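Local coordinates for protein homospermidine synthase (Legionella pneumophila subsp. pneumophila str. Philadelphia 1, PDB 2PH5) that binds NAD in a Rossmann-type domain and probably catalyses the formation of the polyamine homospermidine, at residues L171-K176 against Y371-T376; S164-E169 against Y425-A430; P270-M275 against N337-Q342; H252-H257 against C263-S268. All coordinates share one frame; numbering follows the deposited sequence.

Interaction 1: residues L171-K176 against Y371-T376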
loop_
_atom_site.group_PDB
_atom_site.type_symbol
_atom_site.label_atom_id
_atom_site.label_comp_id
_atom_site.label_asym_id
_atom_site.label_seq_id
_atom_site.Cartn_x
_atom_site.Cartn_y
_atom_site.Cartn_z
ATOM N N LEU A 171 32.610 2.360 5.608
ATOM C CA LEU A 171 33.406 2.285 6.822
ATOM C C LEU A 171 34.698 3.083 6.646
ATOM O O LEU A 171 35.112 3.811 7.547
ATOM C CB LEU A 171 33.710 0.819 7.153
ATOM C CG LEU A 171 33.251 0.294 8.523
ATOM C CD1 LEU A 171 31.928 0.893 8.895
ATOM C CD2 LEU A 171 33.173 -1.224 8.499
ATOM N N LEU A 172 35.325 2.968 5.482
ATOM C CA LEU A 172 36.560 3.704 5.242
ATOM C C LEU A 172 36.290 5.193 5.028
ATOM O O LEU A 172 37.018 6.032 5.559
ATOM C CB LEU A 172 37.312 3.126 4.036
ATOM C CG LEU A 172 37.765 1.666 4.104
ATOM C CD1 LEU A 172 38.435 1.293 2.797
ATOM C CD2 LEU A 172 38.710 1.441 5.280
ATOM N N ASN A 173 35.254 5.527 4.258
ATOM C CA ASN A 173 34.944 6.935 4.019
ATOM C C ASN A 173 34.665 7.670 5.324
ATOM O O ASN A 173 35.169 8.767 5.545
ATOM C CB ASN A 173 33.746 7.099 3.081
ATOM C CG ASN A 173 34.060 6.698 1.664
ATOM O OD1 ASN A 173 35.215 6.458 1.318
ATOM N ND2 ASN A 173 33.036 6.637 0.825
ATOM N N ILE A 174 33.865 7.067 6.195
ATOM C CA ILE A 174 33.551 7.705 7.465
ATOM C C ILE A 174 34.828 7.921 8.271
ATOM O O ILE A 174 34.930 8.871 9.043
ATOM C CB ILE A 174 32.579 6.856 8.301
ATOM C CG1 ILE A 174 31.255 6.684 7.546
ATOM C CG2 ILE A 174 32.346 7.523 9.654
ATOM C CD1 ILE A 174 30.289 5.731 8.216
ATOM N N ALA A 175 35.796 7.028 8.091
ATOM C CA ALA A 175 37.072 7.119 8.791
ATOM C C ALA A 175 37.873 8.329 8.298
ATOM O O ALA A 175 38.433 9.069 9.104
ATOM C CB ALA A 175 37.876 5.829 8.595
ATOM N N LYS A 176 37.930 8.537 6.985
ATOM C CA LYS A 176 38.669 9.678 6.461
ATOM C C LYS A 176 37.952 10.973 6.851
ATOM O O LYS A 176 38.602 11.963 7.179
ATOM C CB LYS A 176 38.831 9.580 4.931
ATOM C CG LYS A 176 37.592 9.942 4.117
ATOM C CD LYS A 176 37.764 9.655 2.620
ATOM C CE LYS A 176 36.681 10.350 1.768
ATOM N NZ LYS A 176 35.269 10.028 2.139
ATOM N N TYR A 371 25.174 7.986 7.732
ATOM C CA TYR A 371 25.844 7.941 6.435
ATOM C C TYR A 371 25.234 6.864 5.537
ATOM O O TYR A 371 25.039 5.722 5.960
ATOM C CB TYR A 371 27.320 7.636 6.645
ATOM C CG TYR A 371 28.162 7.759 5.401
ATOM C CD1 TYR A 371 28.535 9.011 4.911
ATOM C CD2 TYR A 371 28.615 6.626 4.730
ATOM C CE1 TYR A 371 29.344 9.138 3.791
ATOM C CE2 TYR A 371 29.422 6.739 3.610
ATOM C CZ TYR A 371 29.784 7.999 3.146
ATOM O OH TYR A 371 30.591 8.106 2.038
ATOM N N TRP A 372 24.946 7.236 4.297
ATOM C CA TRP A 372 24.376 6.303 3.332
ATOM C C TRP A 372 25.270 6.251 2.108
ATOM O O TRP A 372 25.532 7.276 1.478
ATOM C CB TRP A 372 22.986 6.753 2.896
ATOM C CG TRP A 372 22.250 5.758 2.054
ATOM C CD1 TRP A 372 21.303 4.860 2.479
ATOM C CD2 TRP A 372 22.357 5.581 0.633
ATOM N NE1 TRP A 372 20.813 4.146 1.409
ATOM C CE2 TRP A 372 21.442 4.568 0.267
ATOM C CE3 TRP A 372 23.138 6.179 -0.367
ATOM C CZ2 TRP A 372 21.285 4.143 -1.054
ATOM C CZ3 TRP A 372 22.985 5.757 -1.684
ATOM C CH2 TRP A 372 22.062 4.746 -2.016
ATOM N N TYR A 373 25.738 5.053 1.779
ATOM C CA TYR A 373 26.587 4.863 0.619
ATOM C C TYR A 373 25.943 3.793 -0.245
ATOM O O TYR A 373 25.594 2.728 0.253
ATOM C CB TYR A 373 27.985 4.429 1.050
ATOM C CG TYR A 373 28.944 4.321 -0.099
ATOM C CD1 TYR A 373 28.976 3.183 -0.893
ATOM C CD2 TYR A 373 29.802 5.374 -0.416
ATOM C CE1 TYR A 373 29.835 3.091 -1.971
ATOM C CE2 TYR A 373 30.673 5.296 -1.501
ATOM C CZ TYR A 373 30.684 4.149 -2.272
ATOM O OH TYR A 373 31.558 4.018 -3.330
ATOM N N GLY A 374 25.772 4.086 -1.531
ATOM C CA GLY A 374 25.153 3.124 -2.421
ATOM C C GLY A 374 24.997 3.564 -3.866
ATOM O O GLY A 374 25.648 4.507 -4.325
ATOM N N SER A 375 24.120 2.865 -4.580
ATOM C CA SER A 375 23.863 3.132 -5.987
ATOM C C SER A 375 22.473 3.665 -6.268
ATOM O O SER A 375 21.482 3.123 -5.789
ATOM C CB SER A 375 24.069 1.853 -6.802
ATOM O OG SER A 375 23.330 1.889 -8.010
ATOM N N THR A 376 22.409 4.742 -7.041
ATOM C CA THR A 376 21.140 5.328 -7.427
ATOM C C THR A 376 21.138 5.242 -8.939
ATOM O O THR A 376 21.747 6.070 -9.611
ATOM C CB THR A 376 21.032 6.790 -7.020
ATOM O OG1 THR A 376 21.263 6.912 -5.614
ATOM C CG2 THR A 376 19.640 7.322 -7.349
HETATM O O HOH W 1 32.137 10.543 1.959
#
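N173 and Y371 meet almost at right angles, the amide plane of the asparagine standing 87° from the phenol ring. The ND2 group of N173 gives a hydrogen bond to Y371 OH at 3.1 Å, with an N-H...O angle of 154° and the oxygen close to the amide plane. N173 ND2 also passes 3.6 Å from Y373 CE2, and the amide thus touches both tyrosines, which project from the same face of the strand. I174 treats Y371 differently: it slides along the ring in the opposite sense and lays CG1 over one face, offset toward the rim, 4.2 Å from the ring centroid in a CH-pi contact. I174 CD1 carries on to Y371 CB at 3.9 Å. Y371 leaves the strand toward the helix, and with its CG anti to the backbone N (chi1 -172°) the phenol lies with its hydroxyl at N173. The hydroxyl has a second partner, a water 2.9 Å from Y371 OH that also takes a weak bond from K176 NZ. Two polar contacts therefore hold the phenol oxygen at the end of a ring whose body is packed against aliphatic carbon. The C-terminal turns of helix 158-176 thus cross strand 370-378 of the mixed sheet, where I174 also rests on L363 of adjacent strand 352-364, while L171 and L172 pack against helix 188-197.

Interaction 2: residues S164-E169 against Y425-A430; sequences SHFIKE and YIIDIA
The imidazole of H165 carries I426 on one face: CB of the isoleucine sits 3.6 Å above the ring plane, offset toward the rim, and makes a CH-pi contact 3.9 Å from the centroid. The two side chains cross at about a right angle, and both branches of I426 take part, CG1 lying 3.6 Å from H165 CE1 while CG2 sits above and outside the rim, next to ND1. H156 also meets the imidazole, the two rings inclined at about 55°, and H165 NE2 has a weak hydrogen bond to P418 O. The ring of F166 is met obliquely, by a single methyl: I427 CD1 comes to 3.6 Å from F166 CE1. I427 CD1 also lies 3.9 Å from H165 CB, so one methyl touches both side chains. With CG1 beside its backbone N (chi1 -61°), I427 directs this longer branch into the angle between the two side chains of the other helix. The contact is a steep helix-helix packing, the axes of the two short segments 10.2 Å apart at closest approach and their directions differing by 110°, and it sets helix 423-430 across helix 158-176 within the C-terminal, saccharopine dehydrogenase-like part of the chain. All four touching side chains are buried, and the interface between them is built from van der Waals contacts. At its start helix 158-176 includes the NAD-binding residues A158 and N159, with the F166 side chain about 10 Å from the bound dinucleotide. I426 also touches W406 of helix 391-408.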
loop_
_atom_site.group_PDB
_atom_site.type_symbol
_atom_site.label_atom_id
_atom_site.label_comp_id
_atom_site.label_asym_id
_atom_site.label_seq_id
_atom_site.Cartn_x
_atom_site.Cartn_y
_atom_site.Cartn_z
ATOM N N SER A 164 27.706 -5.850 0.839
ATOM C CA SER A 164 28.840 -6.085 1.714
ATOM C C SER A 164 29.974 -5.141 1.294
ATOM O O SER A 164 30.612 -4.503 2.128
ATOM C CB SER A 164 29.265 -7.548 1.594
ATOM O OG SER A 164 30.556 -7.769 2.120
ATOM N N HIS A 165 30.213 -5.023 -0.004
ATOM C CA HIS A 165 31.270 -4.133 -0.458
ATOM C C HIS A 165 30.955 -2.673 -0.180
ATOM O O HIS A 165 31.871 -1.864 -0.028
ATOM C CB HIS A 165 31.540 -4.340 -1.943
ATOM C CG HIS A 165 31.913 -5.744 -2.281
ATOM N ND1 HIS A 165 31.267 -6.472 -3.256
ATOM C CD2 HIS A 165 32.836 -6.572 -1.743
ATOM C CE1 HIS A 165 31.773 -7.690 -3.300
ATOM N NE2 HIS A 165 32.727 -7.778 -2.392
ATOM N N PHE A 166 29.671 -2.324 -0.113
ATOM C CA PHE A 166 29.303 -0.939 0.172
ATOM C C PHE A 166 29.575 -0.623 1.641
ATOM O O PHE A 166 29.978 0.489 1.980
ATOM C CB PHE A 166 27.821 -0.664 -0.147
ATOM C CG PHE A 166 27.506 -0.538 -1.625
ATOM C CD1 PHE A 166 28.470 -0.106 -2.535
ATOM C CD2 PHE A 166 26.213 -0.800 -2.093
ATOM C CE1 PHE A 166 28.154 0.068 -3.888
ATOM C CE2 PHE A 166 25.881 -0.630 -3.447
ATOM C CZ PHE A 166 26.852 -0.195 -4.345
ATOM N N ILE A 167 29.365 -1.600 2.516
ATOM C CA ILE A 167 29.602 -1.366 3.931
ATOM C C ILE A 167 31.078 -1.061 4.188
ATOM O O ILE A 167 31.404 -0.117 4.905
ATOM C CB ILE A 167 29.132 -2.570 4.778
ATOM C CG1 ILE A 167 27.604 -2.514 4.917
ATOM C CG2 ILE A 167 29.810 -2.556 6.151
ATOM C CD1 ILE A 167 26.982 -3.716 5.606
ATOM N N LYS A 168 31.969 -1.839 3.583
ATOM C CA LYS A 168 33.400 -1.616 3.761
ATOM C C LYS A 168 33.796 -0.249 3.211
ATOM O O LYS A 168 34.593 0.464 3.815
ATOM C CB LYS A 168 34.212 -2.691 3.037
ATOM C CG LYS A 168 34.134 -4.075 3.641
ATOM C CD LYS A 168 34.921 -5.041 2.786
ATOM C CE LYS A 168 35.031 -6.421 3.414
ATOM N NZ LYS A 168 35.970 -7.264 2.619
ATOM N N GLU A 169 33.251 0.111 2.055
ATOM C CA GLU A 169 33.579 1.396 1.450
ATOM C C GLU A 169 33.161 2.528 2.379
ATOM O O GLU A 169 33.934 3.454 2.629
ATOM C CB GLU A 169 32.888 1.543 0.088
ATOM C CG GLU A 169 33.261 2.815 -0.676
ATOM C CD GLU A 169 34.647 2.771 -1.302
ATOM O OE1 GLU A 169 35.580 2.244 -0.662
ATOM O OE2 GLU A 169 34.810 3.280 -2.434
ATOM N N TYR A 425 38.066 -3.788 -5.637
ATOM C CA TYR A 425 38.167 -4.539 -6.879
ATOM C C TYR A 425 36.785 -4.666 -7.507
ATOM O O TYR A 425 36.590 -4.370 -8.692
ATOM C CB TYR A 425 38.713 -5.929 -6.590
ATOM C CG TYR A 425 38.873 -6.831 -7.790
ATOM C CD1 TYR A 425 40.144 -7.138 -8.280
ATOM C CD2 TYR A 425 37.764 -7.447 -8.385
ATOM C CE1 TYR A 425 40.316 -8.042 -9.320
ATOM C CE2 TYR A 425 37.923 -8.354 -9.430
ATOM C CZ TYR A 425 39.205 -8.650 -9.889
ATOM O OH TYR A 425 39.380 -9.577 -10.889
ATOM N N ILE A 426 35.826 -5.112 -6.704
ATOM C CA ILE A 426 34.463 -5.292 -7.179
ATOM C C ILE A 426 33.825 -3.962 -7.553
ATOM O O ILE A 426 33.353 -3.804 -8.675
ATOM C CB ILE A 426 33.588 -6.062 -6.112
ATOM C CG1 ILE A 426 33.538 -7.551 -6.453
ATOM C CG2 ILE A 426 32.135 -5.585 -6.137
ATOM C CD1 ILE A 426 34.855 -8.217 -6.566
ATOM N N ILE A 427 33.840 -3.000 -6.633
ATOM C CA ILE A 427 33.237 -1.694 -6.894
ATOM C C ILE A 427 33.754 -0.974 -8.139
ATOM O O ILE A 427 32.983 -0.302 -8.825
ATOM C CB ILE A 427 33.414 -0.743 -5.702
ATOM C CG1 ILE A 427 32.729 -1.322 -4.466
ATOM C CG2 ILE A 427 32.824 0.617 -6.038
ATOM C CD1 ILE A 427 31.258 -1.595 -4.658
ATOM N N ASP A 428 35.050 -1.102 -8.416
ATOM C CA ASP A 428 35.655 -0.449 -9.575
ATOM C C ASP A 428 35.202 -1.057 -10.898
ATOM O O ASP A 428 35.261 -0.405 -11.942
ATOM C CB ASP A 428 37.186 -0.504 -9.499
ATOM C CG ASP A 428 37.762 0.481 -8.488
ATOM O OD1 ASP A 428 37.218 1.602 -8.358
ATOM O OD2 ASP A 428 38.772 0.145 -7.838
ATOM N N ILE A 429 34.756 -2.307 -10.858
ATOM C CA ILE A 429 34.301 -2.963 -12.074
ATOM C C ILE A 429 32.820 -2.722 -12.300
ATOM O O ILE A 429 32.373 -2.526 -13.433
ATOM C CB ILE A 429 34.552 -4.486 -12.020
ATOM C CG1 ILE A 429 36.052 -4.752 -11.841
ATOM C CG2 ILE A 429 34.009 -5.152 -13.280
ATOM C CD1 ILE A 429 36.436 -6.222 -11.805
ATOM N N ALA A 430 32.065 -2.715 -11.208
ATOM C CA ALA A 430 30.615 -2.535 -11.247
ATOM C C ALA A 430 30.158 -1.086 -11.365
ATOM O O ALA A 430 29.109 -0.810 -11.937
ATOM C CB ALA A 430 30.007 -3.159 -10.006
#

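Interaction 3: residues P270-M275 against N337-Q342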
loop_
_atom_site.group_PDB
_atom_site.type_symbol
_atom_site.label_atom_id
_atom_site.label_comp_id
_atom_site.label_asym_id
_atom_site.label_seq_id
_atom_site.Cartn_x
_atom_site.Cartn_y
_atom_site.Cartn_z
ATOM N N PRO A 270 5.165 -11.680 10.152
ATOM C CA PRO A 270 5.909 -11.892 8.897
ATOM C C PRO A 270 6.693 -10.619 8.588
ATOM O O PRO A 270 6.246 -9.521 8.920
ATOM C CB PRO A 270 4.810 -12.131 7.861
ATOM C CG PRO A 270 3.664 -12.645 8.663
ATOM C CD PRO A 270 3.716 -11.819 9.930
ATOM N N SER A 271 7.846 -10.763 7.940
ATOM C CA SER A 271 8.686 -9.609 7.633
ATOM C C SER A 271 7.932 -8.512 6.870
ATOM O O SER A 271 8.141 -7.311 7.110
ATOM C CB SER A 271 9.943 -10.046 6.864
ATOM O OG SER A 271 9.650 -10.477 5.546
ATOM N N ALA A 272 7.043 -8.926 5.970
ATOM C CA ALA A 272 6.248 -7.977 5.197
ATOM C C ALA A 272 5.223 -7.260 6.091
ATOM O O ALA A 272 4.528 -6.339 5.651
ATOM C CB ALA A 272 5.529 -8.702 4.057
ATOM N N GLY A 273 5.124 -7.690 7.346
ATOM C CA GLY A 273 4.187 -7.076 8.272
ATOM C C GLY A 273 4.875 -6.209 9.320
ATOM O O GLY A 273 4.248 -5.767 10.281
ATOM N N VAL A 274 6.171 -5.979 9.129
ATOM C CA VAL A 274 6.977 -5.165 10.031
ATOM C C VAL A 274 7.596 -3.997 9.255
ATOM O O VAL A 274 8.252 -4.199 8.232
ATOM C CB VAL A 274 8.147 -5.982 10.645
ATOM C CG1 VAL A 274 8.818 -5.182 11.749
ATOM C CG2 VAL A 274 7.646 -7.320 11.174
HETATM N N MSE A 275 7.390 -2.777 9.735
HETATM C CA MSE A 275 7.946 -1.599 9.084
HETATM C C MSE A 275 9.061 -1.013 9.957
HETATM O O MSE A 275 8.999 -1.059 11.188
HETATM C CB MSE A 275 6.858 -0.538 8.889
HETATM C CG MSE A 275 5.614 -1.003 8.153
HETATM SE SE MSE A 275 5.981 -1.657 6.372
HETATM C CE MSE A 275 6.419 0.025 5.504
ATOM N N ASN A 337 -5.467 -10.988 0.469
ATOM C CA ASN A 337 -5.873 -12.339 0.098
ATOM C C ASN A 337 -5.447 -13.328 1.170
ATOM O O ASN A 337 -5.162 -14.492 0.874
ATOM C CB ASN A 337 -5.233 -12.783 -1.221
ATOM C CG ASN A 337 -5.590 -11.894 -2.383
ATOM O OD1 ASN A 337 -6.720 -11.414 -2.505
ATOM N ND2 ASN A 337 -4.626 -11.683 -3.271
ATOM N N GLU A 338 -5.382 -12.863 2.412
ATOM C CA GLU A 338 -4.996 -13.727 3.522
ATOM C C GLU A 338 -3.664 -14.475 3.286
ATOM O O GLU A 338 -3.555 -15.670 3.574
ATOM C CB GLU A 338 -6.129 -14.725 3.788
ATOM C CG GLU A 338 -6.811 -14.574 5.150
ATOM C CD GLU A 338 -7.664 -13.316 5.295
ATOM O OE1 GLU A 338 -7.753 -12.815 6.429
ATOM O OE2 GLU A 338 -8.258 -12.842 4.307
ATOM N N TRP A 339 -2.661 -13.765 2.763
ATOM C CA TRP A 339 -1.329 -14.328 2.488
ATOM C C TRP A 339 -1.293 -15.354 1.353
ATOM O O TRP A 339 -0.280 -16.023 1.138
ATOM C CB TRP A 339 -0.735 -14.946 3.762
ATOM C CG TRP A 339 -0.489 -13.942 4.848
ATOM C CD1 TRP A 339 -1.083 -13.900 6.075
ATOM C CD2 TRP A 339 0.385 -12.810 4.789
ATOM N NE1 TRP A 339 -0.637 -12.812 6.783
ATOM C CE2 TRP A 339 0.266 -12.124 6.020
ATOM C CE3 TRP A 339 1.259 -12.308 3.817
ATOM C CZ2 TRP A 339 0.987 -10.958 6.305
ATOM C CZ3 TRP A 339 1.978 -11.145 4.101
ATOM C CH2 TRP A 339 1.836 -10.486 5.335
ATOM N N LYS A 340 -2.408 -15.471 0.638
ATOM C CA LYS A 340 -2.528 -16.376 -0.499
ATOM C C LYS A 340 -1.950 -15.631 -1.695
ATOM O O LYS A 340 -2.523 -14.638 -2.145
ATOM C CB LYS A 340 -3.997 -16.666 -0.808
ATOM C CG LYS A 340 -4.460 -18.083 -0.594
ATOM C CD LYS A 340 -4.709 -18.354 0.875
ATOM C CE LYS A 340 -5.867 -19.336 1.040
ATOM N NZ LYS A 340 -5.694 -20.537 0.169
ATOM N N PRO A 341 -0.816 -16.098 -2.230
ATOM C CA PRO A 341 -0.215 -15.423 -3.382
ATOM C C PRO A 341 -1.120 -15.408 -4.612
ATOM O O PRO A 341 -1.838 -16.372 -4.885
ATOM C CB PRO A 341 1.084 -16.202 -3.601
ATOM C CG PRO A 341 0.772 -17.559 -3.049
ATOM C CD PRO A 341 0.006 -17.238 -1.797
ATOM N N GLN A 342 -1.090 -14.290 -5.332
ATOM C CA GLN A 342 -1.888 -14.108 -6.541
ATOM C C GLN A 342 -1.610 -15.262 -7.497
ATOM O O GLN A 342 -0.502 -15.792 -7.532
ATOM C CB GLN A 342 -1.519 -12.789 -7.231
ATOM C CG GLN A 342 -1.906 -11.507 -6.500
ATOM C CD GLN A 342 -0.798 -10.936 -5.623
ATOM O OE1 GLN A 342 -0.676 -9.717 -5.483
ATOM N NE2 GLN A 342 0.004 -11.811 -5.022
#
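W339 meets P270 and A272 where two irregular backbones approach: residues 271-273 make a short 3-10 turn, and N337 to K340 form a type I' beta turn just beyond helix 325-336. A Schellman motif closes that helix, with E338 at positive phi as the C-prime residue, W339 N bonded to L334 O and E338 N to K335 O. Within the beta turn, K340 N bonds to N337 O at 2.9 Å, and on the other side of the contact G273 N reaches P270 O at 2.7 Å. W339 follows E338, also at positive phi (69°), and its side chain is directed across to the 270-275 loop. With CG beside the backbone N (chi1 -64°), the indole extends its six-membered ring toward the loop. P270 and A272 approach this ring differently. The pyrrolidine of P270 crosses the W339 indole obliquely, its CG 3.8 Å above the indole plane and displaced toward the rim, whereas the methyl of A272 arrives at the edge, near the plane. The contact is apolar and small, burying 120 Å² in all. Polar links lie alongside it: K335 of helix 325-336 donates from NZ to A272 O. E338, whose side chain turns to the second subunit, makes a salt bridge to R277 and a hydrogen bond to H287 of that neighbouring chain. The dimer partner also supplies Y454, which packs on P270. At the indole itself, CZ2 of W339 is 3.9 Å from CG of P270, and its neighbour CH2 is 4.3 Å from CB of A272.

Interaction 4: residues H252-H257 against C263-S268; sequences HDAYSH and CAIYLS
Y255 and Y266 form the antiparallel hydrogen-bonded pair of a beta hairpin, each satisfying the backbone of the other: Y266 N donates to Y255 O at 2.8 Å, and Y255 N donates to Y266 O at 3.0 Å. The adjacent A254-L267 pair is non-hydrogen-bonded, and there CA-H...O contacts are added to carbonyls that already accept N-H bonds, A254 CA lying 3.0 Å from Y266 O. At the end of the ladder D253 O accepts twice, from S268 N at 2.9 Å nearly along the C=O axis, and from S268 OG at 3.2 Å from a direction tilted out of the carbonyl plane. S256 OG adds a weak bond to A264 O. The carboxylate of D253 turns to R470, with which OD1 forms a salt bridge. On the face carrying the tyrosines, the Y255 ring folds back over its partner, CG lying between the backbone N and the carbonyl carbon (chi1 61°), and Y266 CB sits beneath one ring face, 3.7 Å from the centroid. H257 then presents its edge to the face of Y266, the planes 66° apart. On the face away from the tyrosines, the A254 methyl meets I265 CD1 at 3.6 Å and also touches L267 CD1. With strand 238-242 bonded to the other edge of 264-267, the chemistry implies a sheet paired mainly through its backbone, with aromatic packing over one face and aliphatic packing over the other.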
loop_
_atom_site.group_PDB
_atom_site.type_symbol
_atom_site.label_atom_id
_atom_site.label_comp_id
_atom_site.label_asym_id
_atom_site.label_seq_id
_atom_site.Cartn_x
_atom_site.Cartn_y
_atom_site.Cartn_z
ATOM N N HIS A 252 8.468 -7.055 22.141
ATOM C CA HIS A 252 7.479 -7.914 22.786
ATOM C C HIS A 252 7.277 -9.241 22.063
ATOM O O HIS A 252 7.123 -10.284 22.700
ATOM C CB HIS A 252 6.130 -7.192 22.885
ATOM C CG HIS A 252 5.587 -6.744 21.563
ATOM N ND1 HIS A 252 6.157 -5.723 20.833
ATOM C CD2 HIS A 252 4.555 -7.209 20.818
ATOM C CE1 HIS A 252 5.500 -5.579 19.694
ATOM N NE2 HIS A 252 4.524 -6.469 19.660
ATOM N N ASP A 253 7.277 -9.190 20.732
ATOM C CA ASP A 253 7.070 -10.378 19.901
ATOM C C ASP A 253 8.362 -10.978 19.341
ATOM O O ASP A 253 8.368 -11.589 18.271
ATOM C CB ASP A 253 6.108 -10.045 18.751
ATOM C CG ASP A 253 6.417 -8.704 18.087
ATOM O OD1 ASP A 253 7.511 -8.151 18.329
ATOM O OD2 ASP A 253 5.565 -8.207 17.314
ATOM N N ALA A 254 9.451 -10.816 20.085
ATOM C CA ALA A 254 10.745 -11.333 19.662
ATOM C C ALA A 254 11.130 -12.630 20.360
ATOM O O ALA A 254 10.628 -12.948 21.437
ATOM C CB ALA A 254 11.821 -10.289 19.896
ATOM N N TYR A 255 12.031 -13.370 19.721
ATOM C CA TYR A 255 12.528 -14.631 20.243
ATOM C C TYR A 255 13.841 -15.017 19.554
ATOM O O TYR A 255 14.133 -14.574 18.437
ATOM C CB TYR A 255 11.498 -15.745 20.045
ATOM C CG TYR A 255 11.143 -16.019 18.601
ATOM C CD1 TYR A 255 10.268 -15.182 17.907
ATOM C CD2 TYR A 255 11.686 -17.118 17.925
ATOM C CE1 TYR A 255 9.938 -15.434 16.574
ATOM C CE2 TYR A 255 11.366 -17.380 16.592
ATOM C CZ TYR A 255 10.488 -16.531 15.926
ATOM O OH TYR A 255 10.150 -16.779 14.616
ATOM N N SER A 256 14.628 -15.843 20.234
ATOM C CA SER A 256 15.904 -16.295 19.706
ATOM C C SER A 256 15.962 -17.808 19.665
ATOM O O SER A 256 15.167 -18.483 20.311
ATOM C CB SER A 256 17.056 -15.771 20.562
ATOM O OG SER A 256 17.384 -14.441 20.212
ATOM N N HIS A 257 16.905 -18.332 18.891
ATOM C CA HIS A 257 17.092 -19.772 18.766
ATOM C C HIS A 257 18.319 -20.201 19.571
ATOM O O HIS A 257 19.448 -19.855 19.219
ATOM C CB HIS A 257 17.282 -20.161 17.294
ATOM C CG HIS A 257 16.008 -20.236 16.510
ATOM N ND1 HIS A 257 15.002 -21.131 16.806
ATOM C CD2 HIS A 257 15.586 -19.546 15.423
ATOM C CE1 HIS A 257 14.017 -20.991 15.937
ATOM N NE2 HIS A 257 14.346 -20.035 15.086
ATOM N N CYS A 263 23.700 -14.385 17.063
ATOM C CA CYS A 263 23.551 -12.961 16.765
ATOM C C CYS A 263 22.157 -12.546 16.298
ATOM O O CYS A 263 21.810 -11.366 16.369
ATOM C CB CYS A 263 24.535 -12.560 15.674
ATOM S SG CYS A 263 24.074 -13.225 14.048
ATOM N N ALA A 264 21.365 -13.501 15.814
ATOM C CA ALA A 264 20.035 -13.189 15.295
ATOM C C ALA A 264 18.872 -13.244 16.268
ATOM O O ALA A 264 18.843 -14.028 17.220
ATOM C CB ALA A 264 19.722 -14.073 14.091
ATOM N N ILE A 265 17.898 -12.397 15.986
ATOM C CA ILE A 265 16.696 -12.304 16.777
ATOM C C ILE A 265 15.564 -12.378 15.760
ATOM O O ILE A 265 15.721 -11.968 14.610
ATOM C CB ILE A 265 16.674 -10.968 17.560
ATOM C CG1 ILE A 265 15.344 -10.793 18.279
ATOM C CG2 ILE A 265 16.927 -9.795 16.618
ATOM C CD1 ILE A 265 15.201 -9.429 18.921
ATOM N N TYR A 266 14.433 -12.938 16.161
ATOM C CA TYR A 266 13.319 -13.043 15.238
ATOM C C TYR A 266 12.082 -12.404 15.818
ATOM O O TYR A 266 12.009 -12.135 17.013
ATOM C CB TYR A 266 13.051 -14.510 14.889
ATOM C CG TYR A 266 14.206 -15.158 14.160
ATOM C CD1 TYR A 266 15.364 -15.529 14.845
ATOM C CD2 TYR A 266 14.179 -15.326 12.775
ATOM C CE1 TYR A 266 16.470 -16.040 14.171
ATOM C CE2 TYR A 266 15.282 -15.836 12.093
ATOM C CZ TYR A 266 16.421 -16.186 12.797
ATOM O OH TYR A 266 17.521 -16.652 12.124
ATOM N N LEU A 267 11.123 -12.135 14.947
ATOM C CA LEU A 267 9.864 -11.530 15.343
ATOM C C LEU A 267 8.757 -12.459 14.859
ATOM O O LEU A 267 8.887 -13.089 13.810
ATOM C CB LEU A 267 9.733 -10.146 14.702
ATOM C CG LEU A 267 9.965 -8.892 15.557
ATOM C CD1 LEU A 267 11.200 -9.028 16.423
ATOM C CD2 LEU A 267 10.073 -7.686 14.639
ATOM N N SER A 268 7.682 -12.567 15.633
ATOM C CA SER A 268 6.563 -13.431 15.259
ATOM C C SER A 268 5.993 -13.034 13.898
ATOM O O SER A 268 6.011 -13.818 12.952
ATOM C CB SER A 268 5.450 -13.354 16.308
ATOM O OG SER A 268 5.962 -13.577 17.610
#

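Overall arrangement
Interactions 1 and 2 share helix 158-176 and touch directly, Y373 packing on E169 and F166; one sets the helix over the mixed sheet, the other lays a second helix across it. Both are buried, but interaction 1 adds polar bonds to its ring packing, whereas interaction 2 is van der Waals contact. Interactions 3 and 4 lie about 30 Å from these, between centres, and follow each other along the chain inside the loop that interaction 1 closes. They meet where V274 packs on L267. Interaction 4 is a partly exposed hairpin ruled by backbone bonds, interaction 3 a small apolar loop contact, itself buried, and both reach the second subunit.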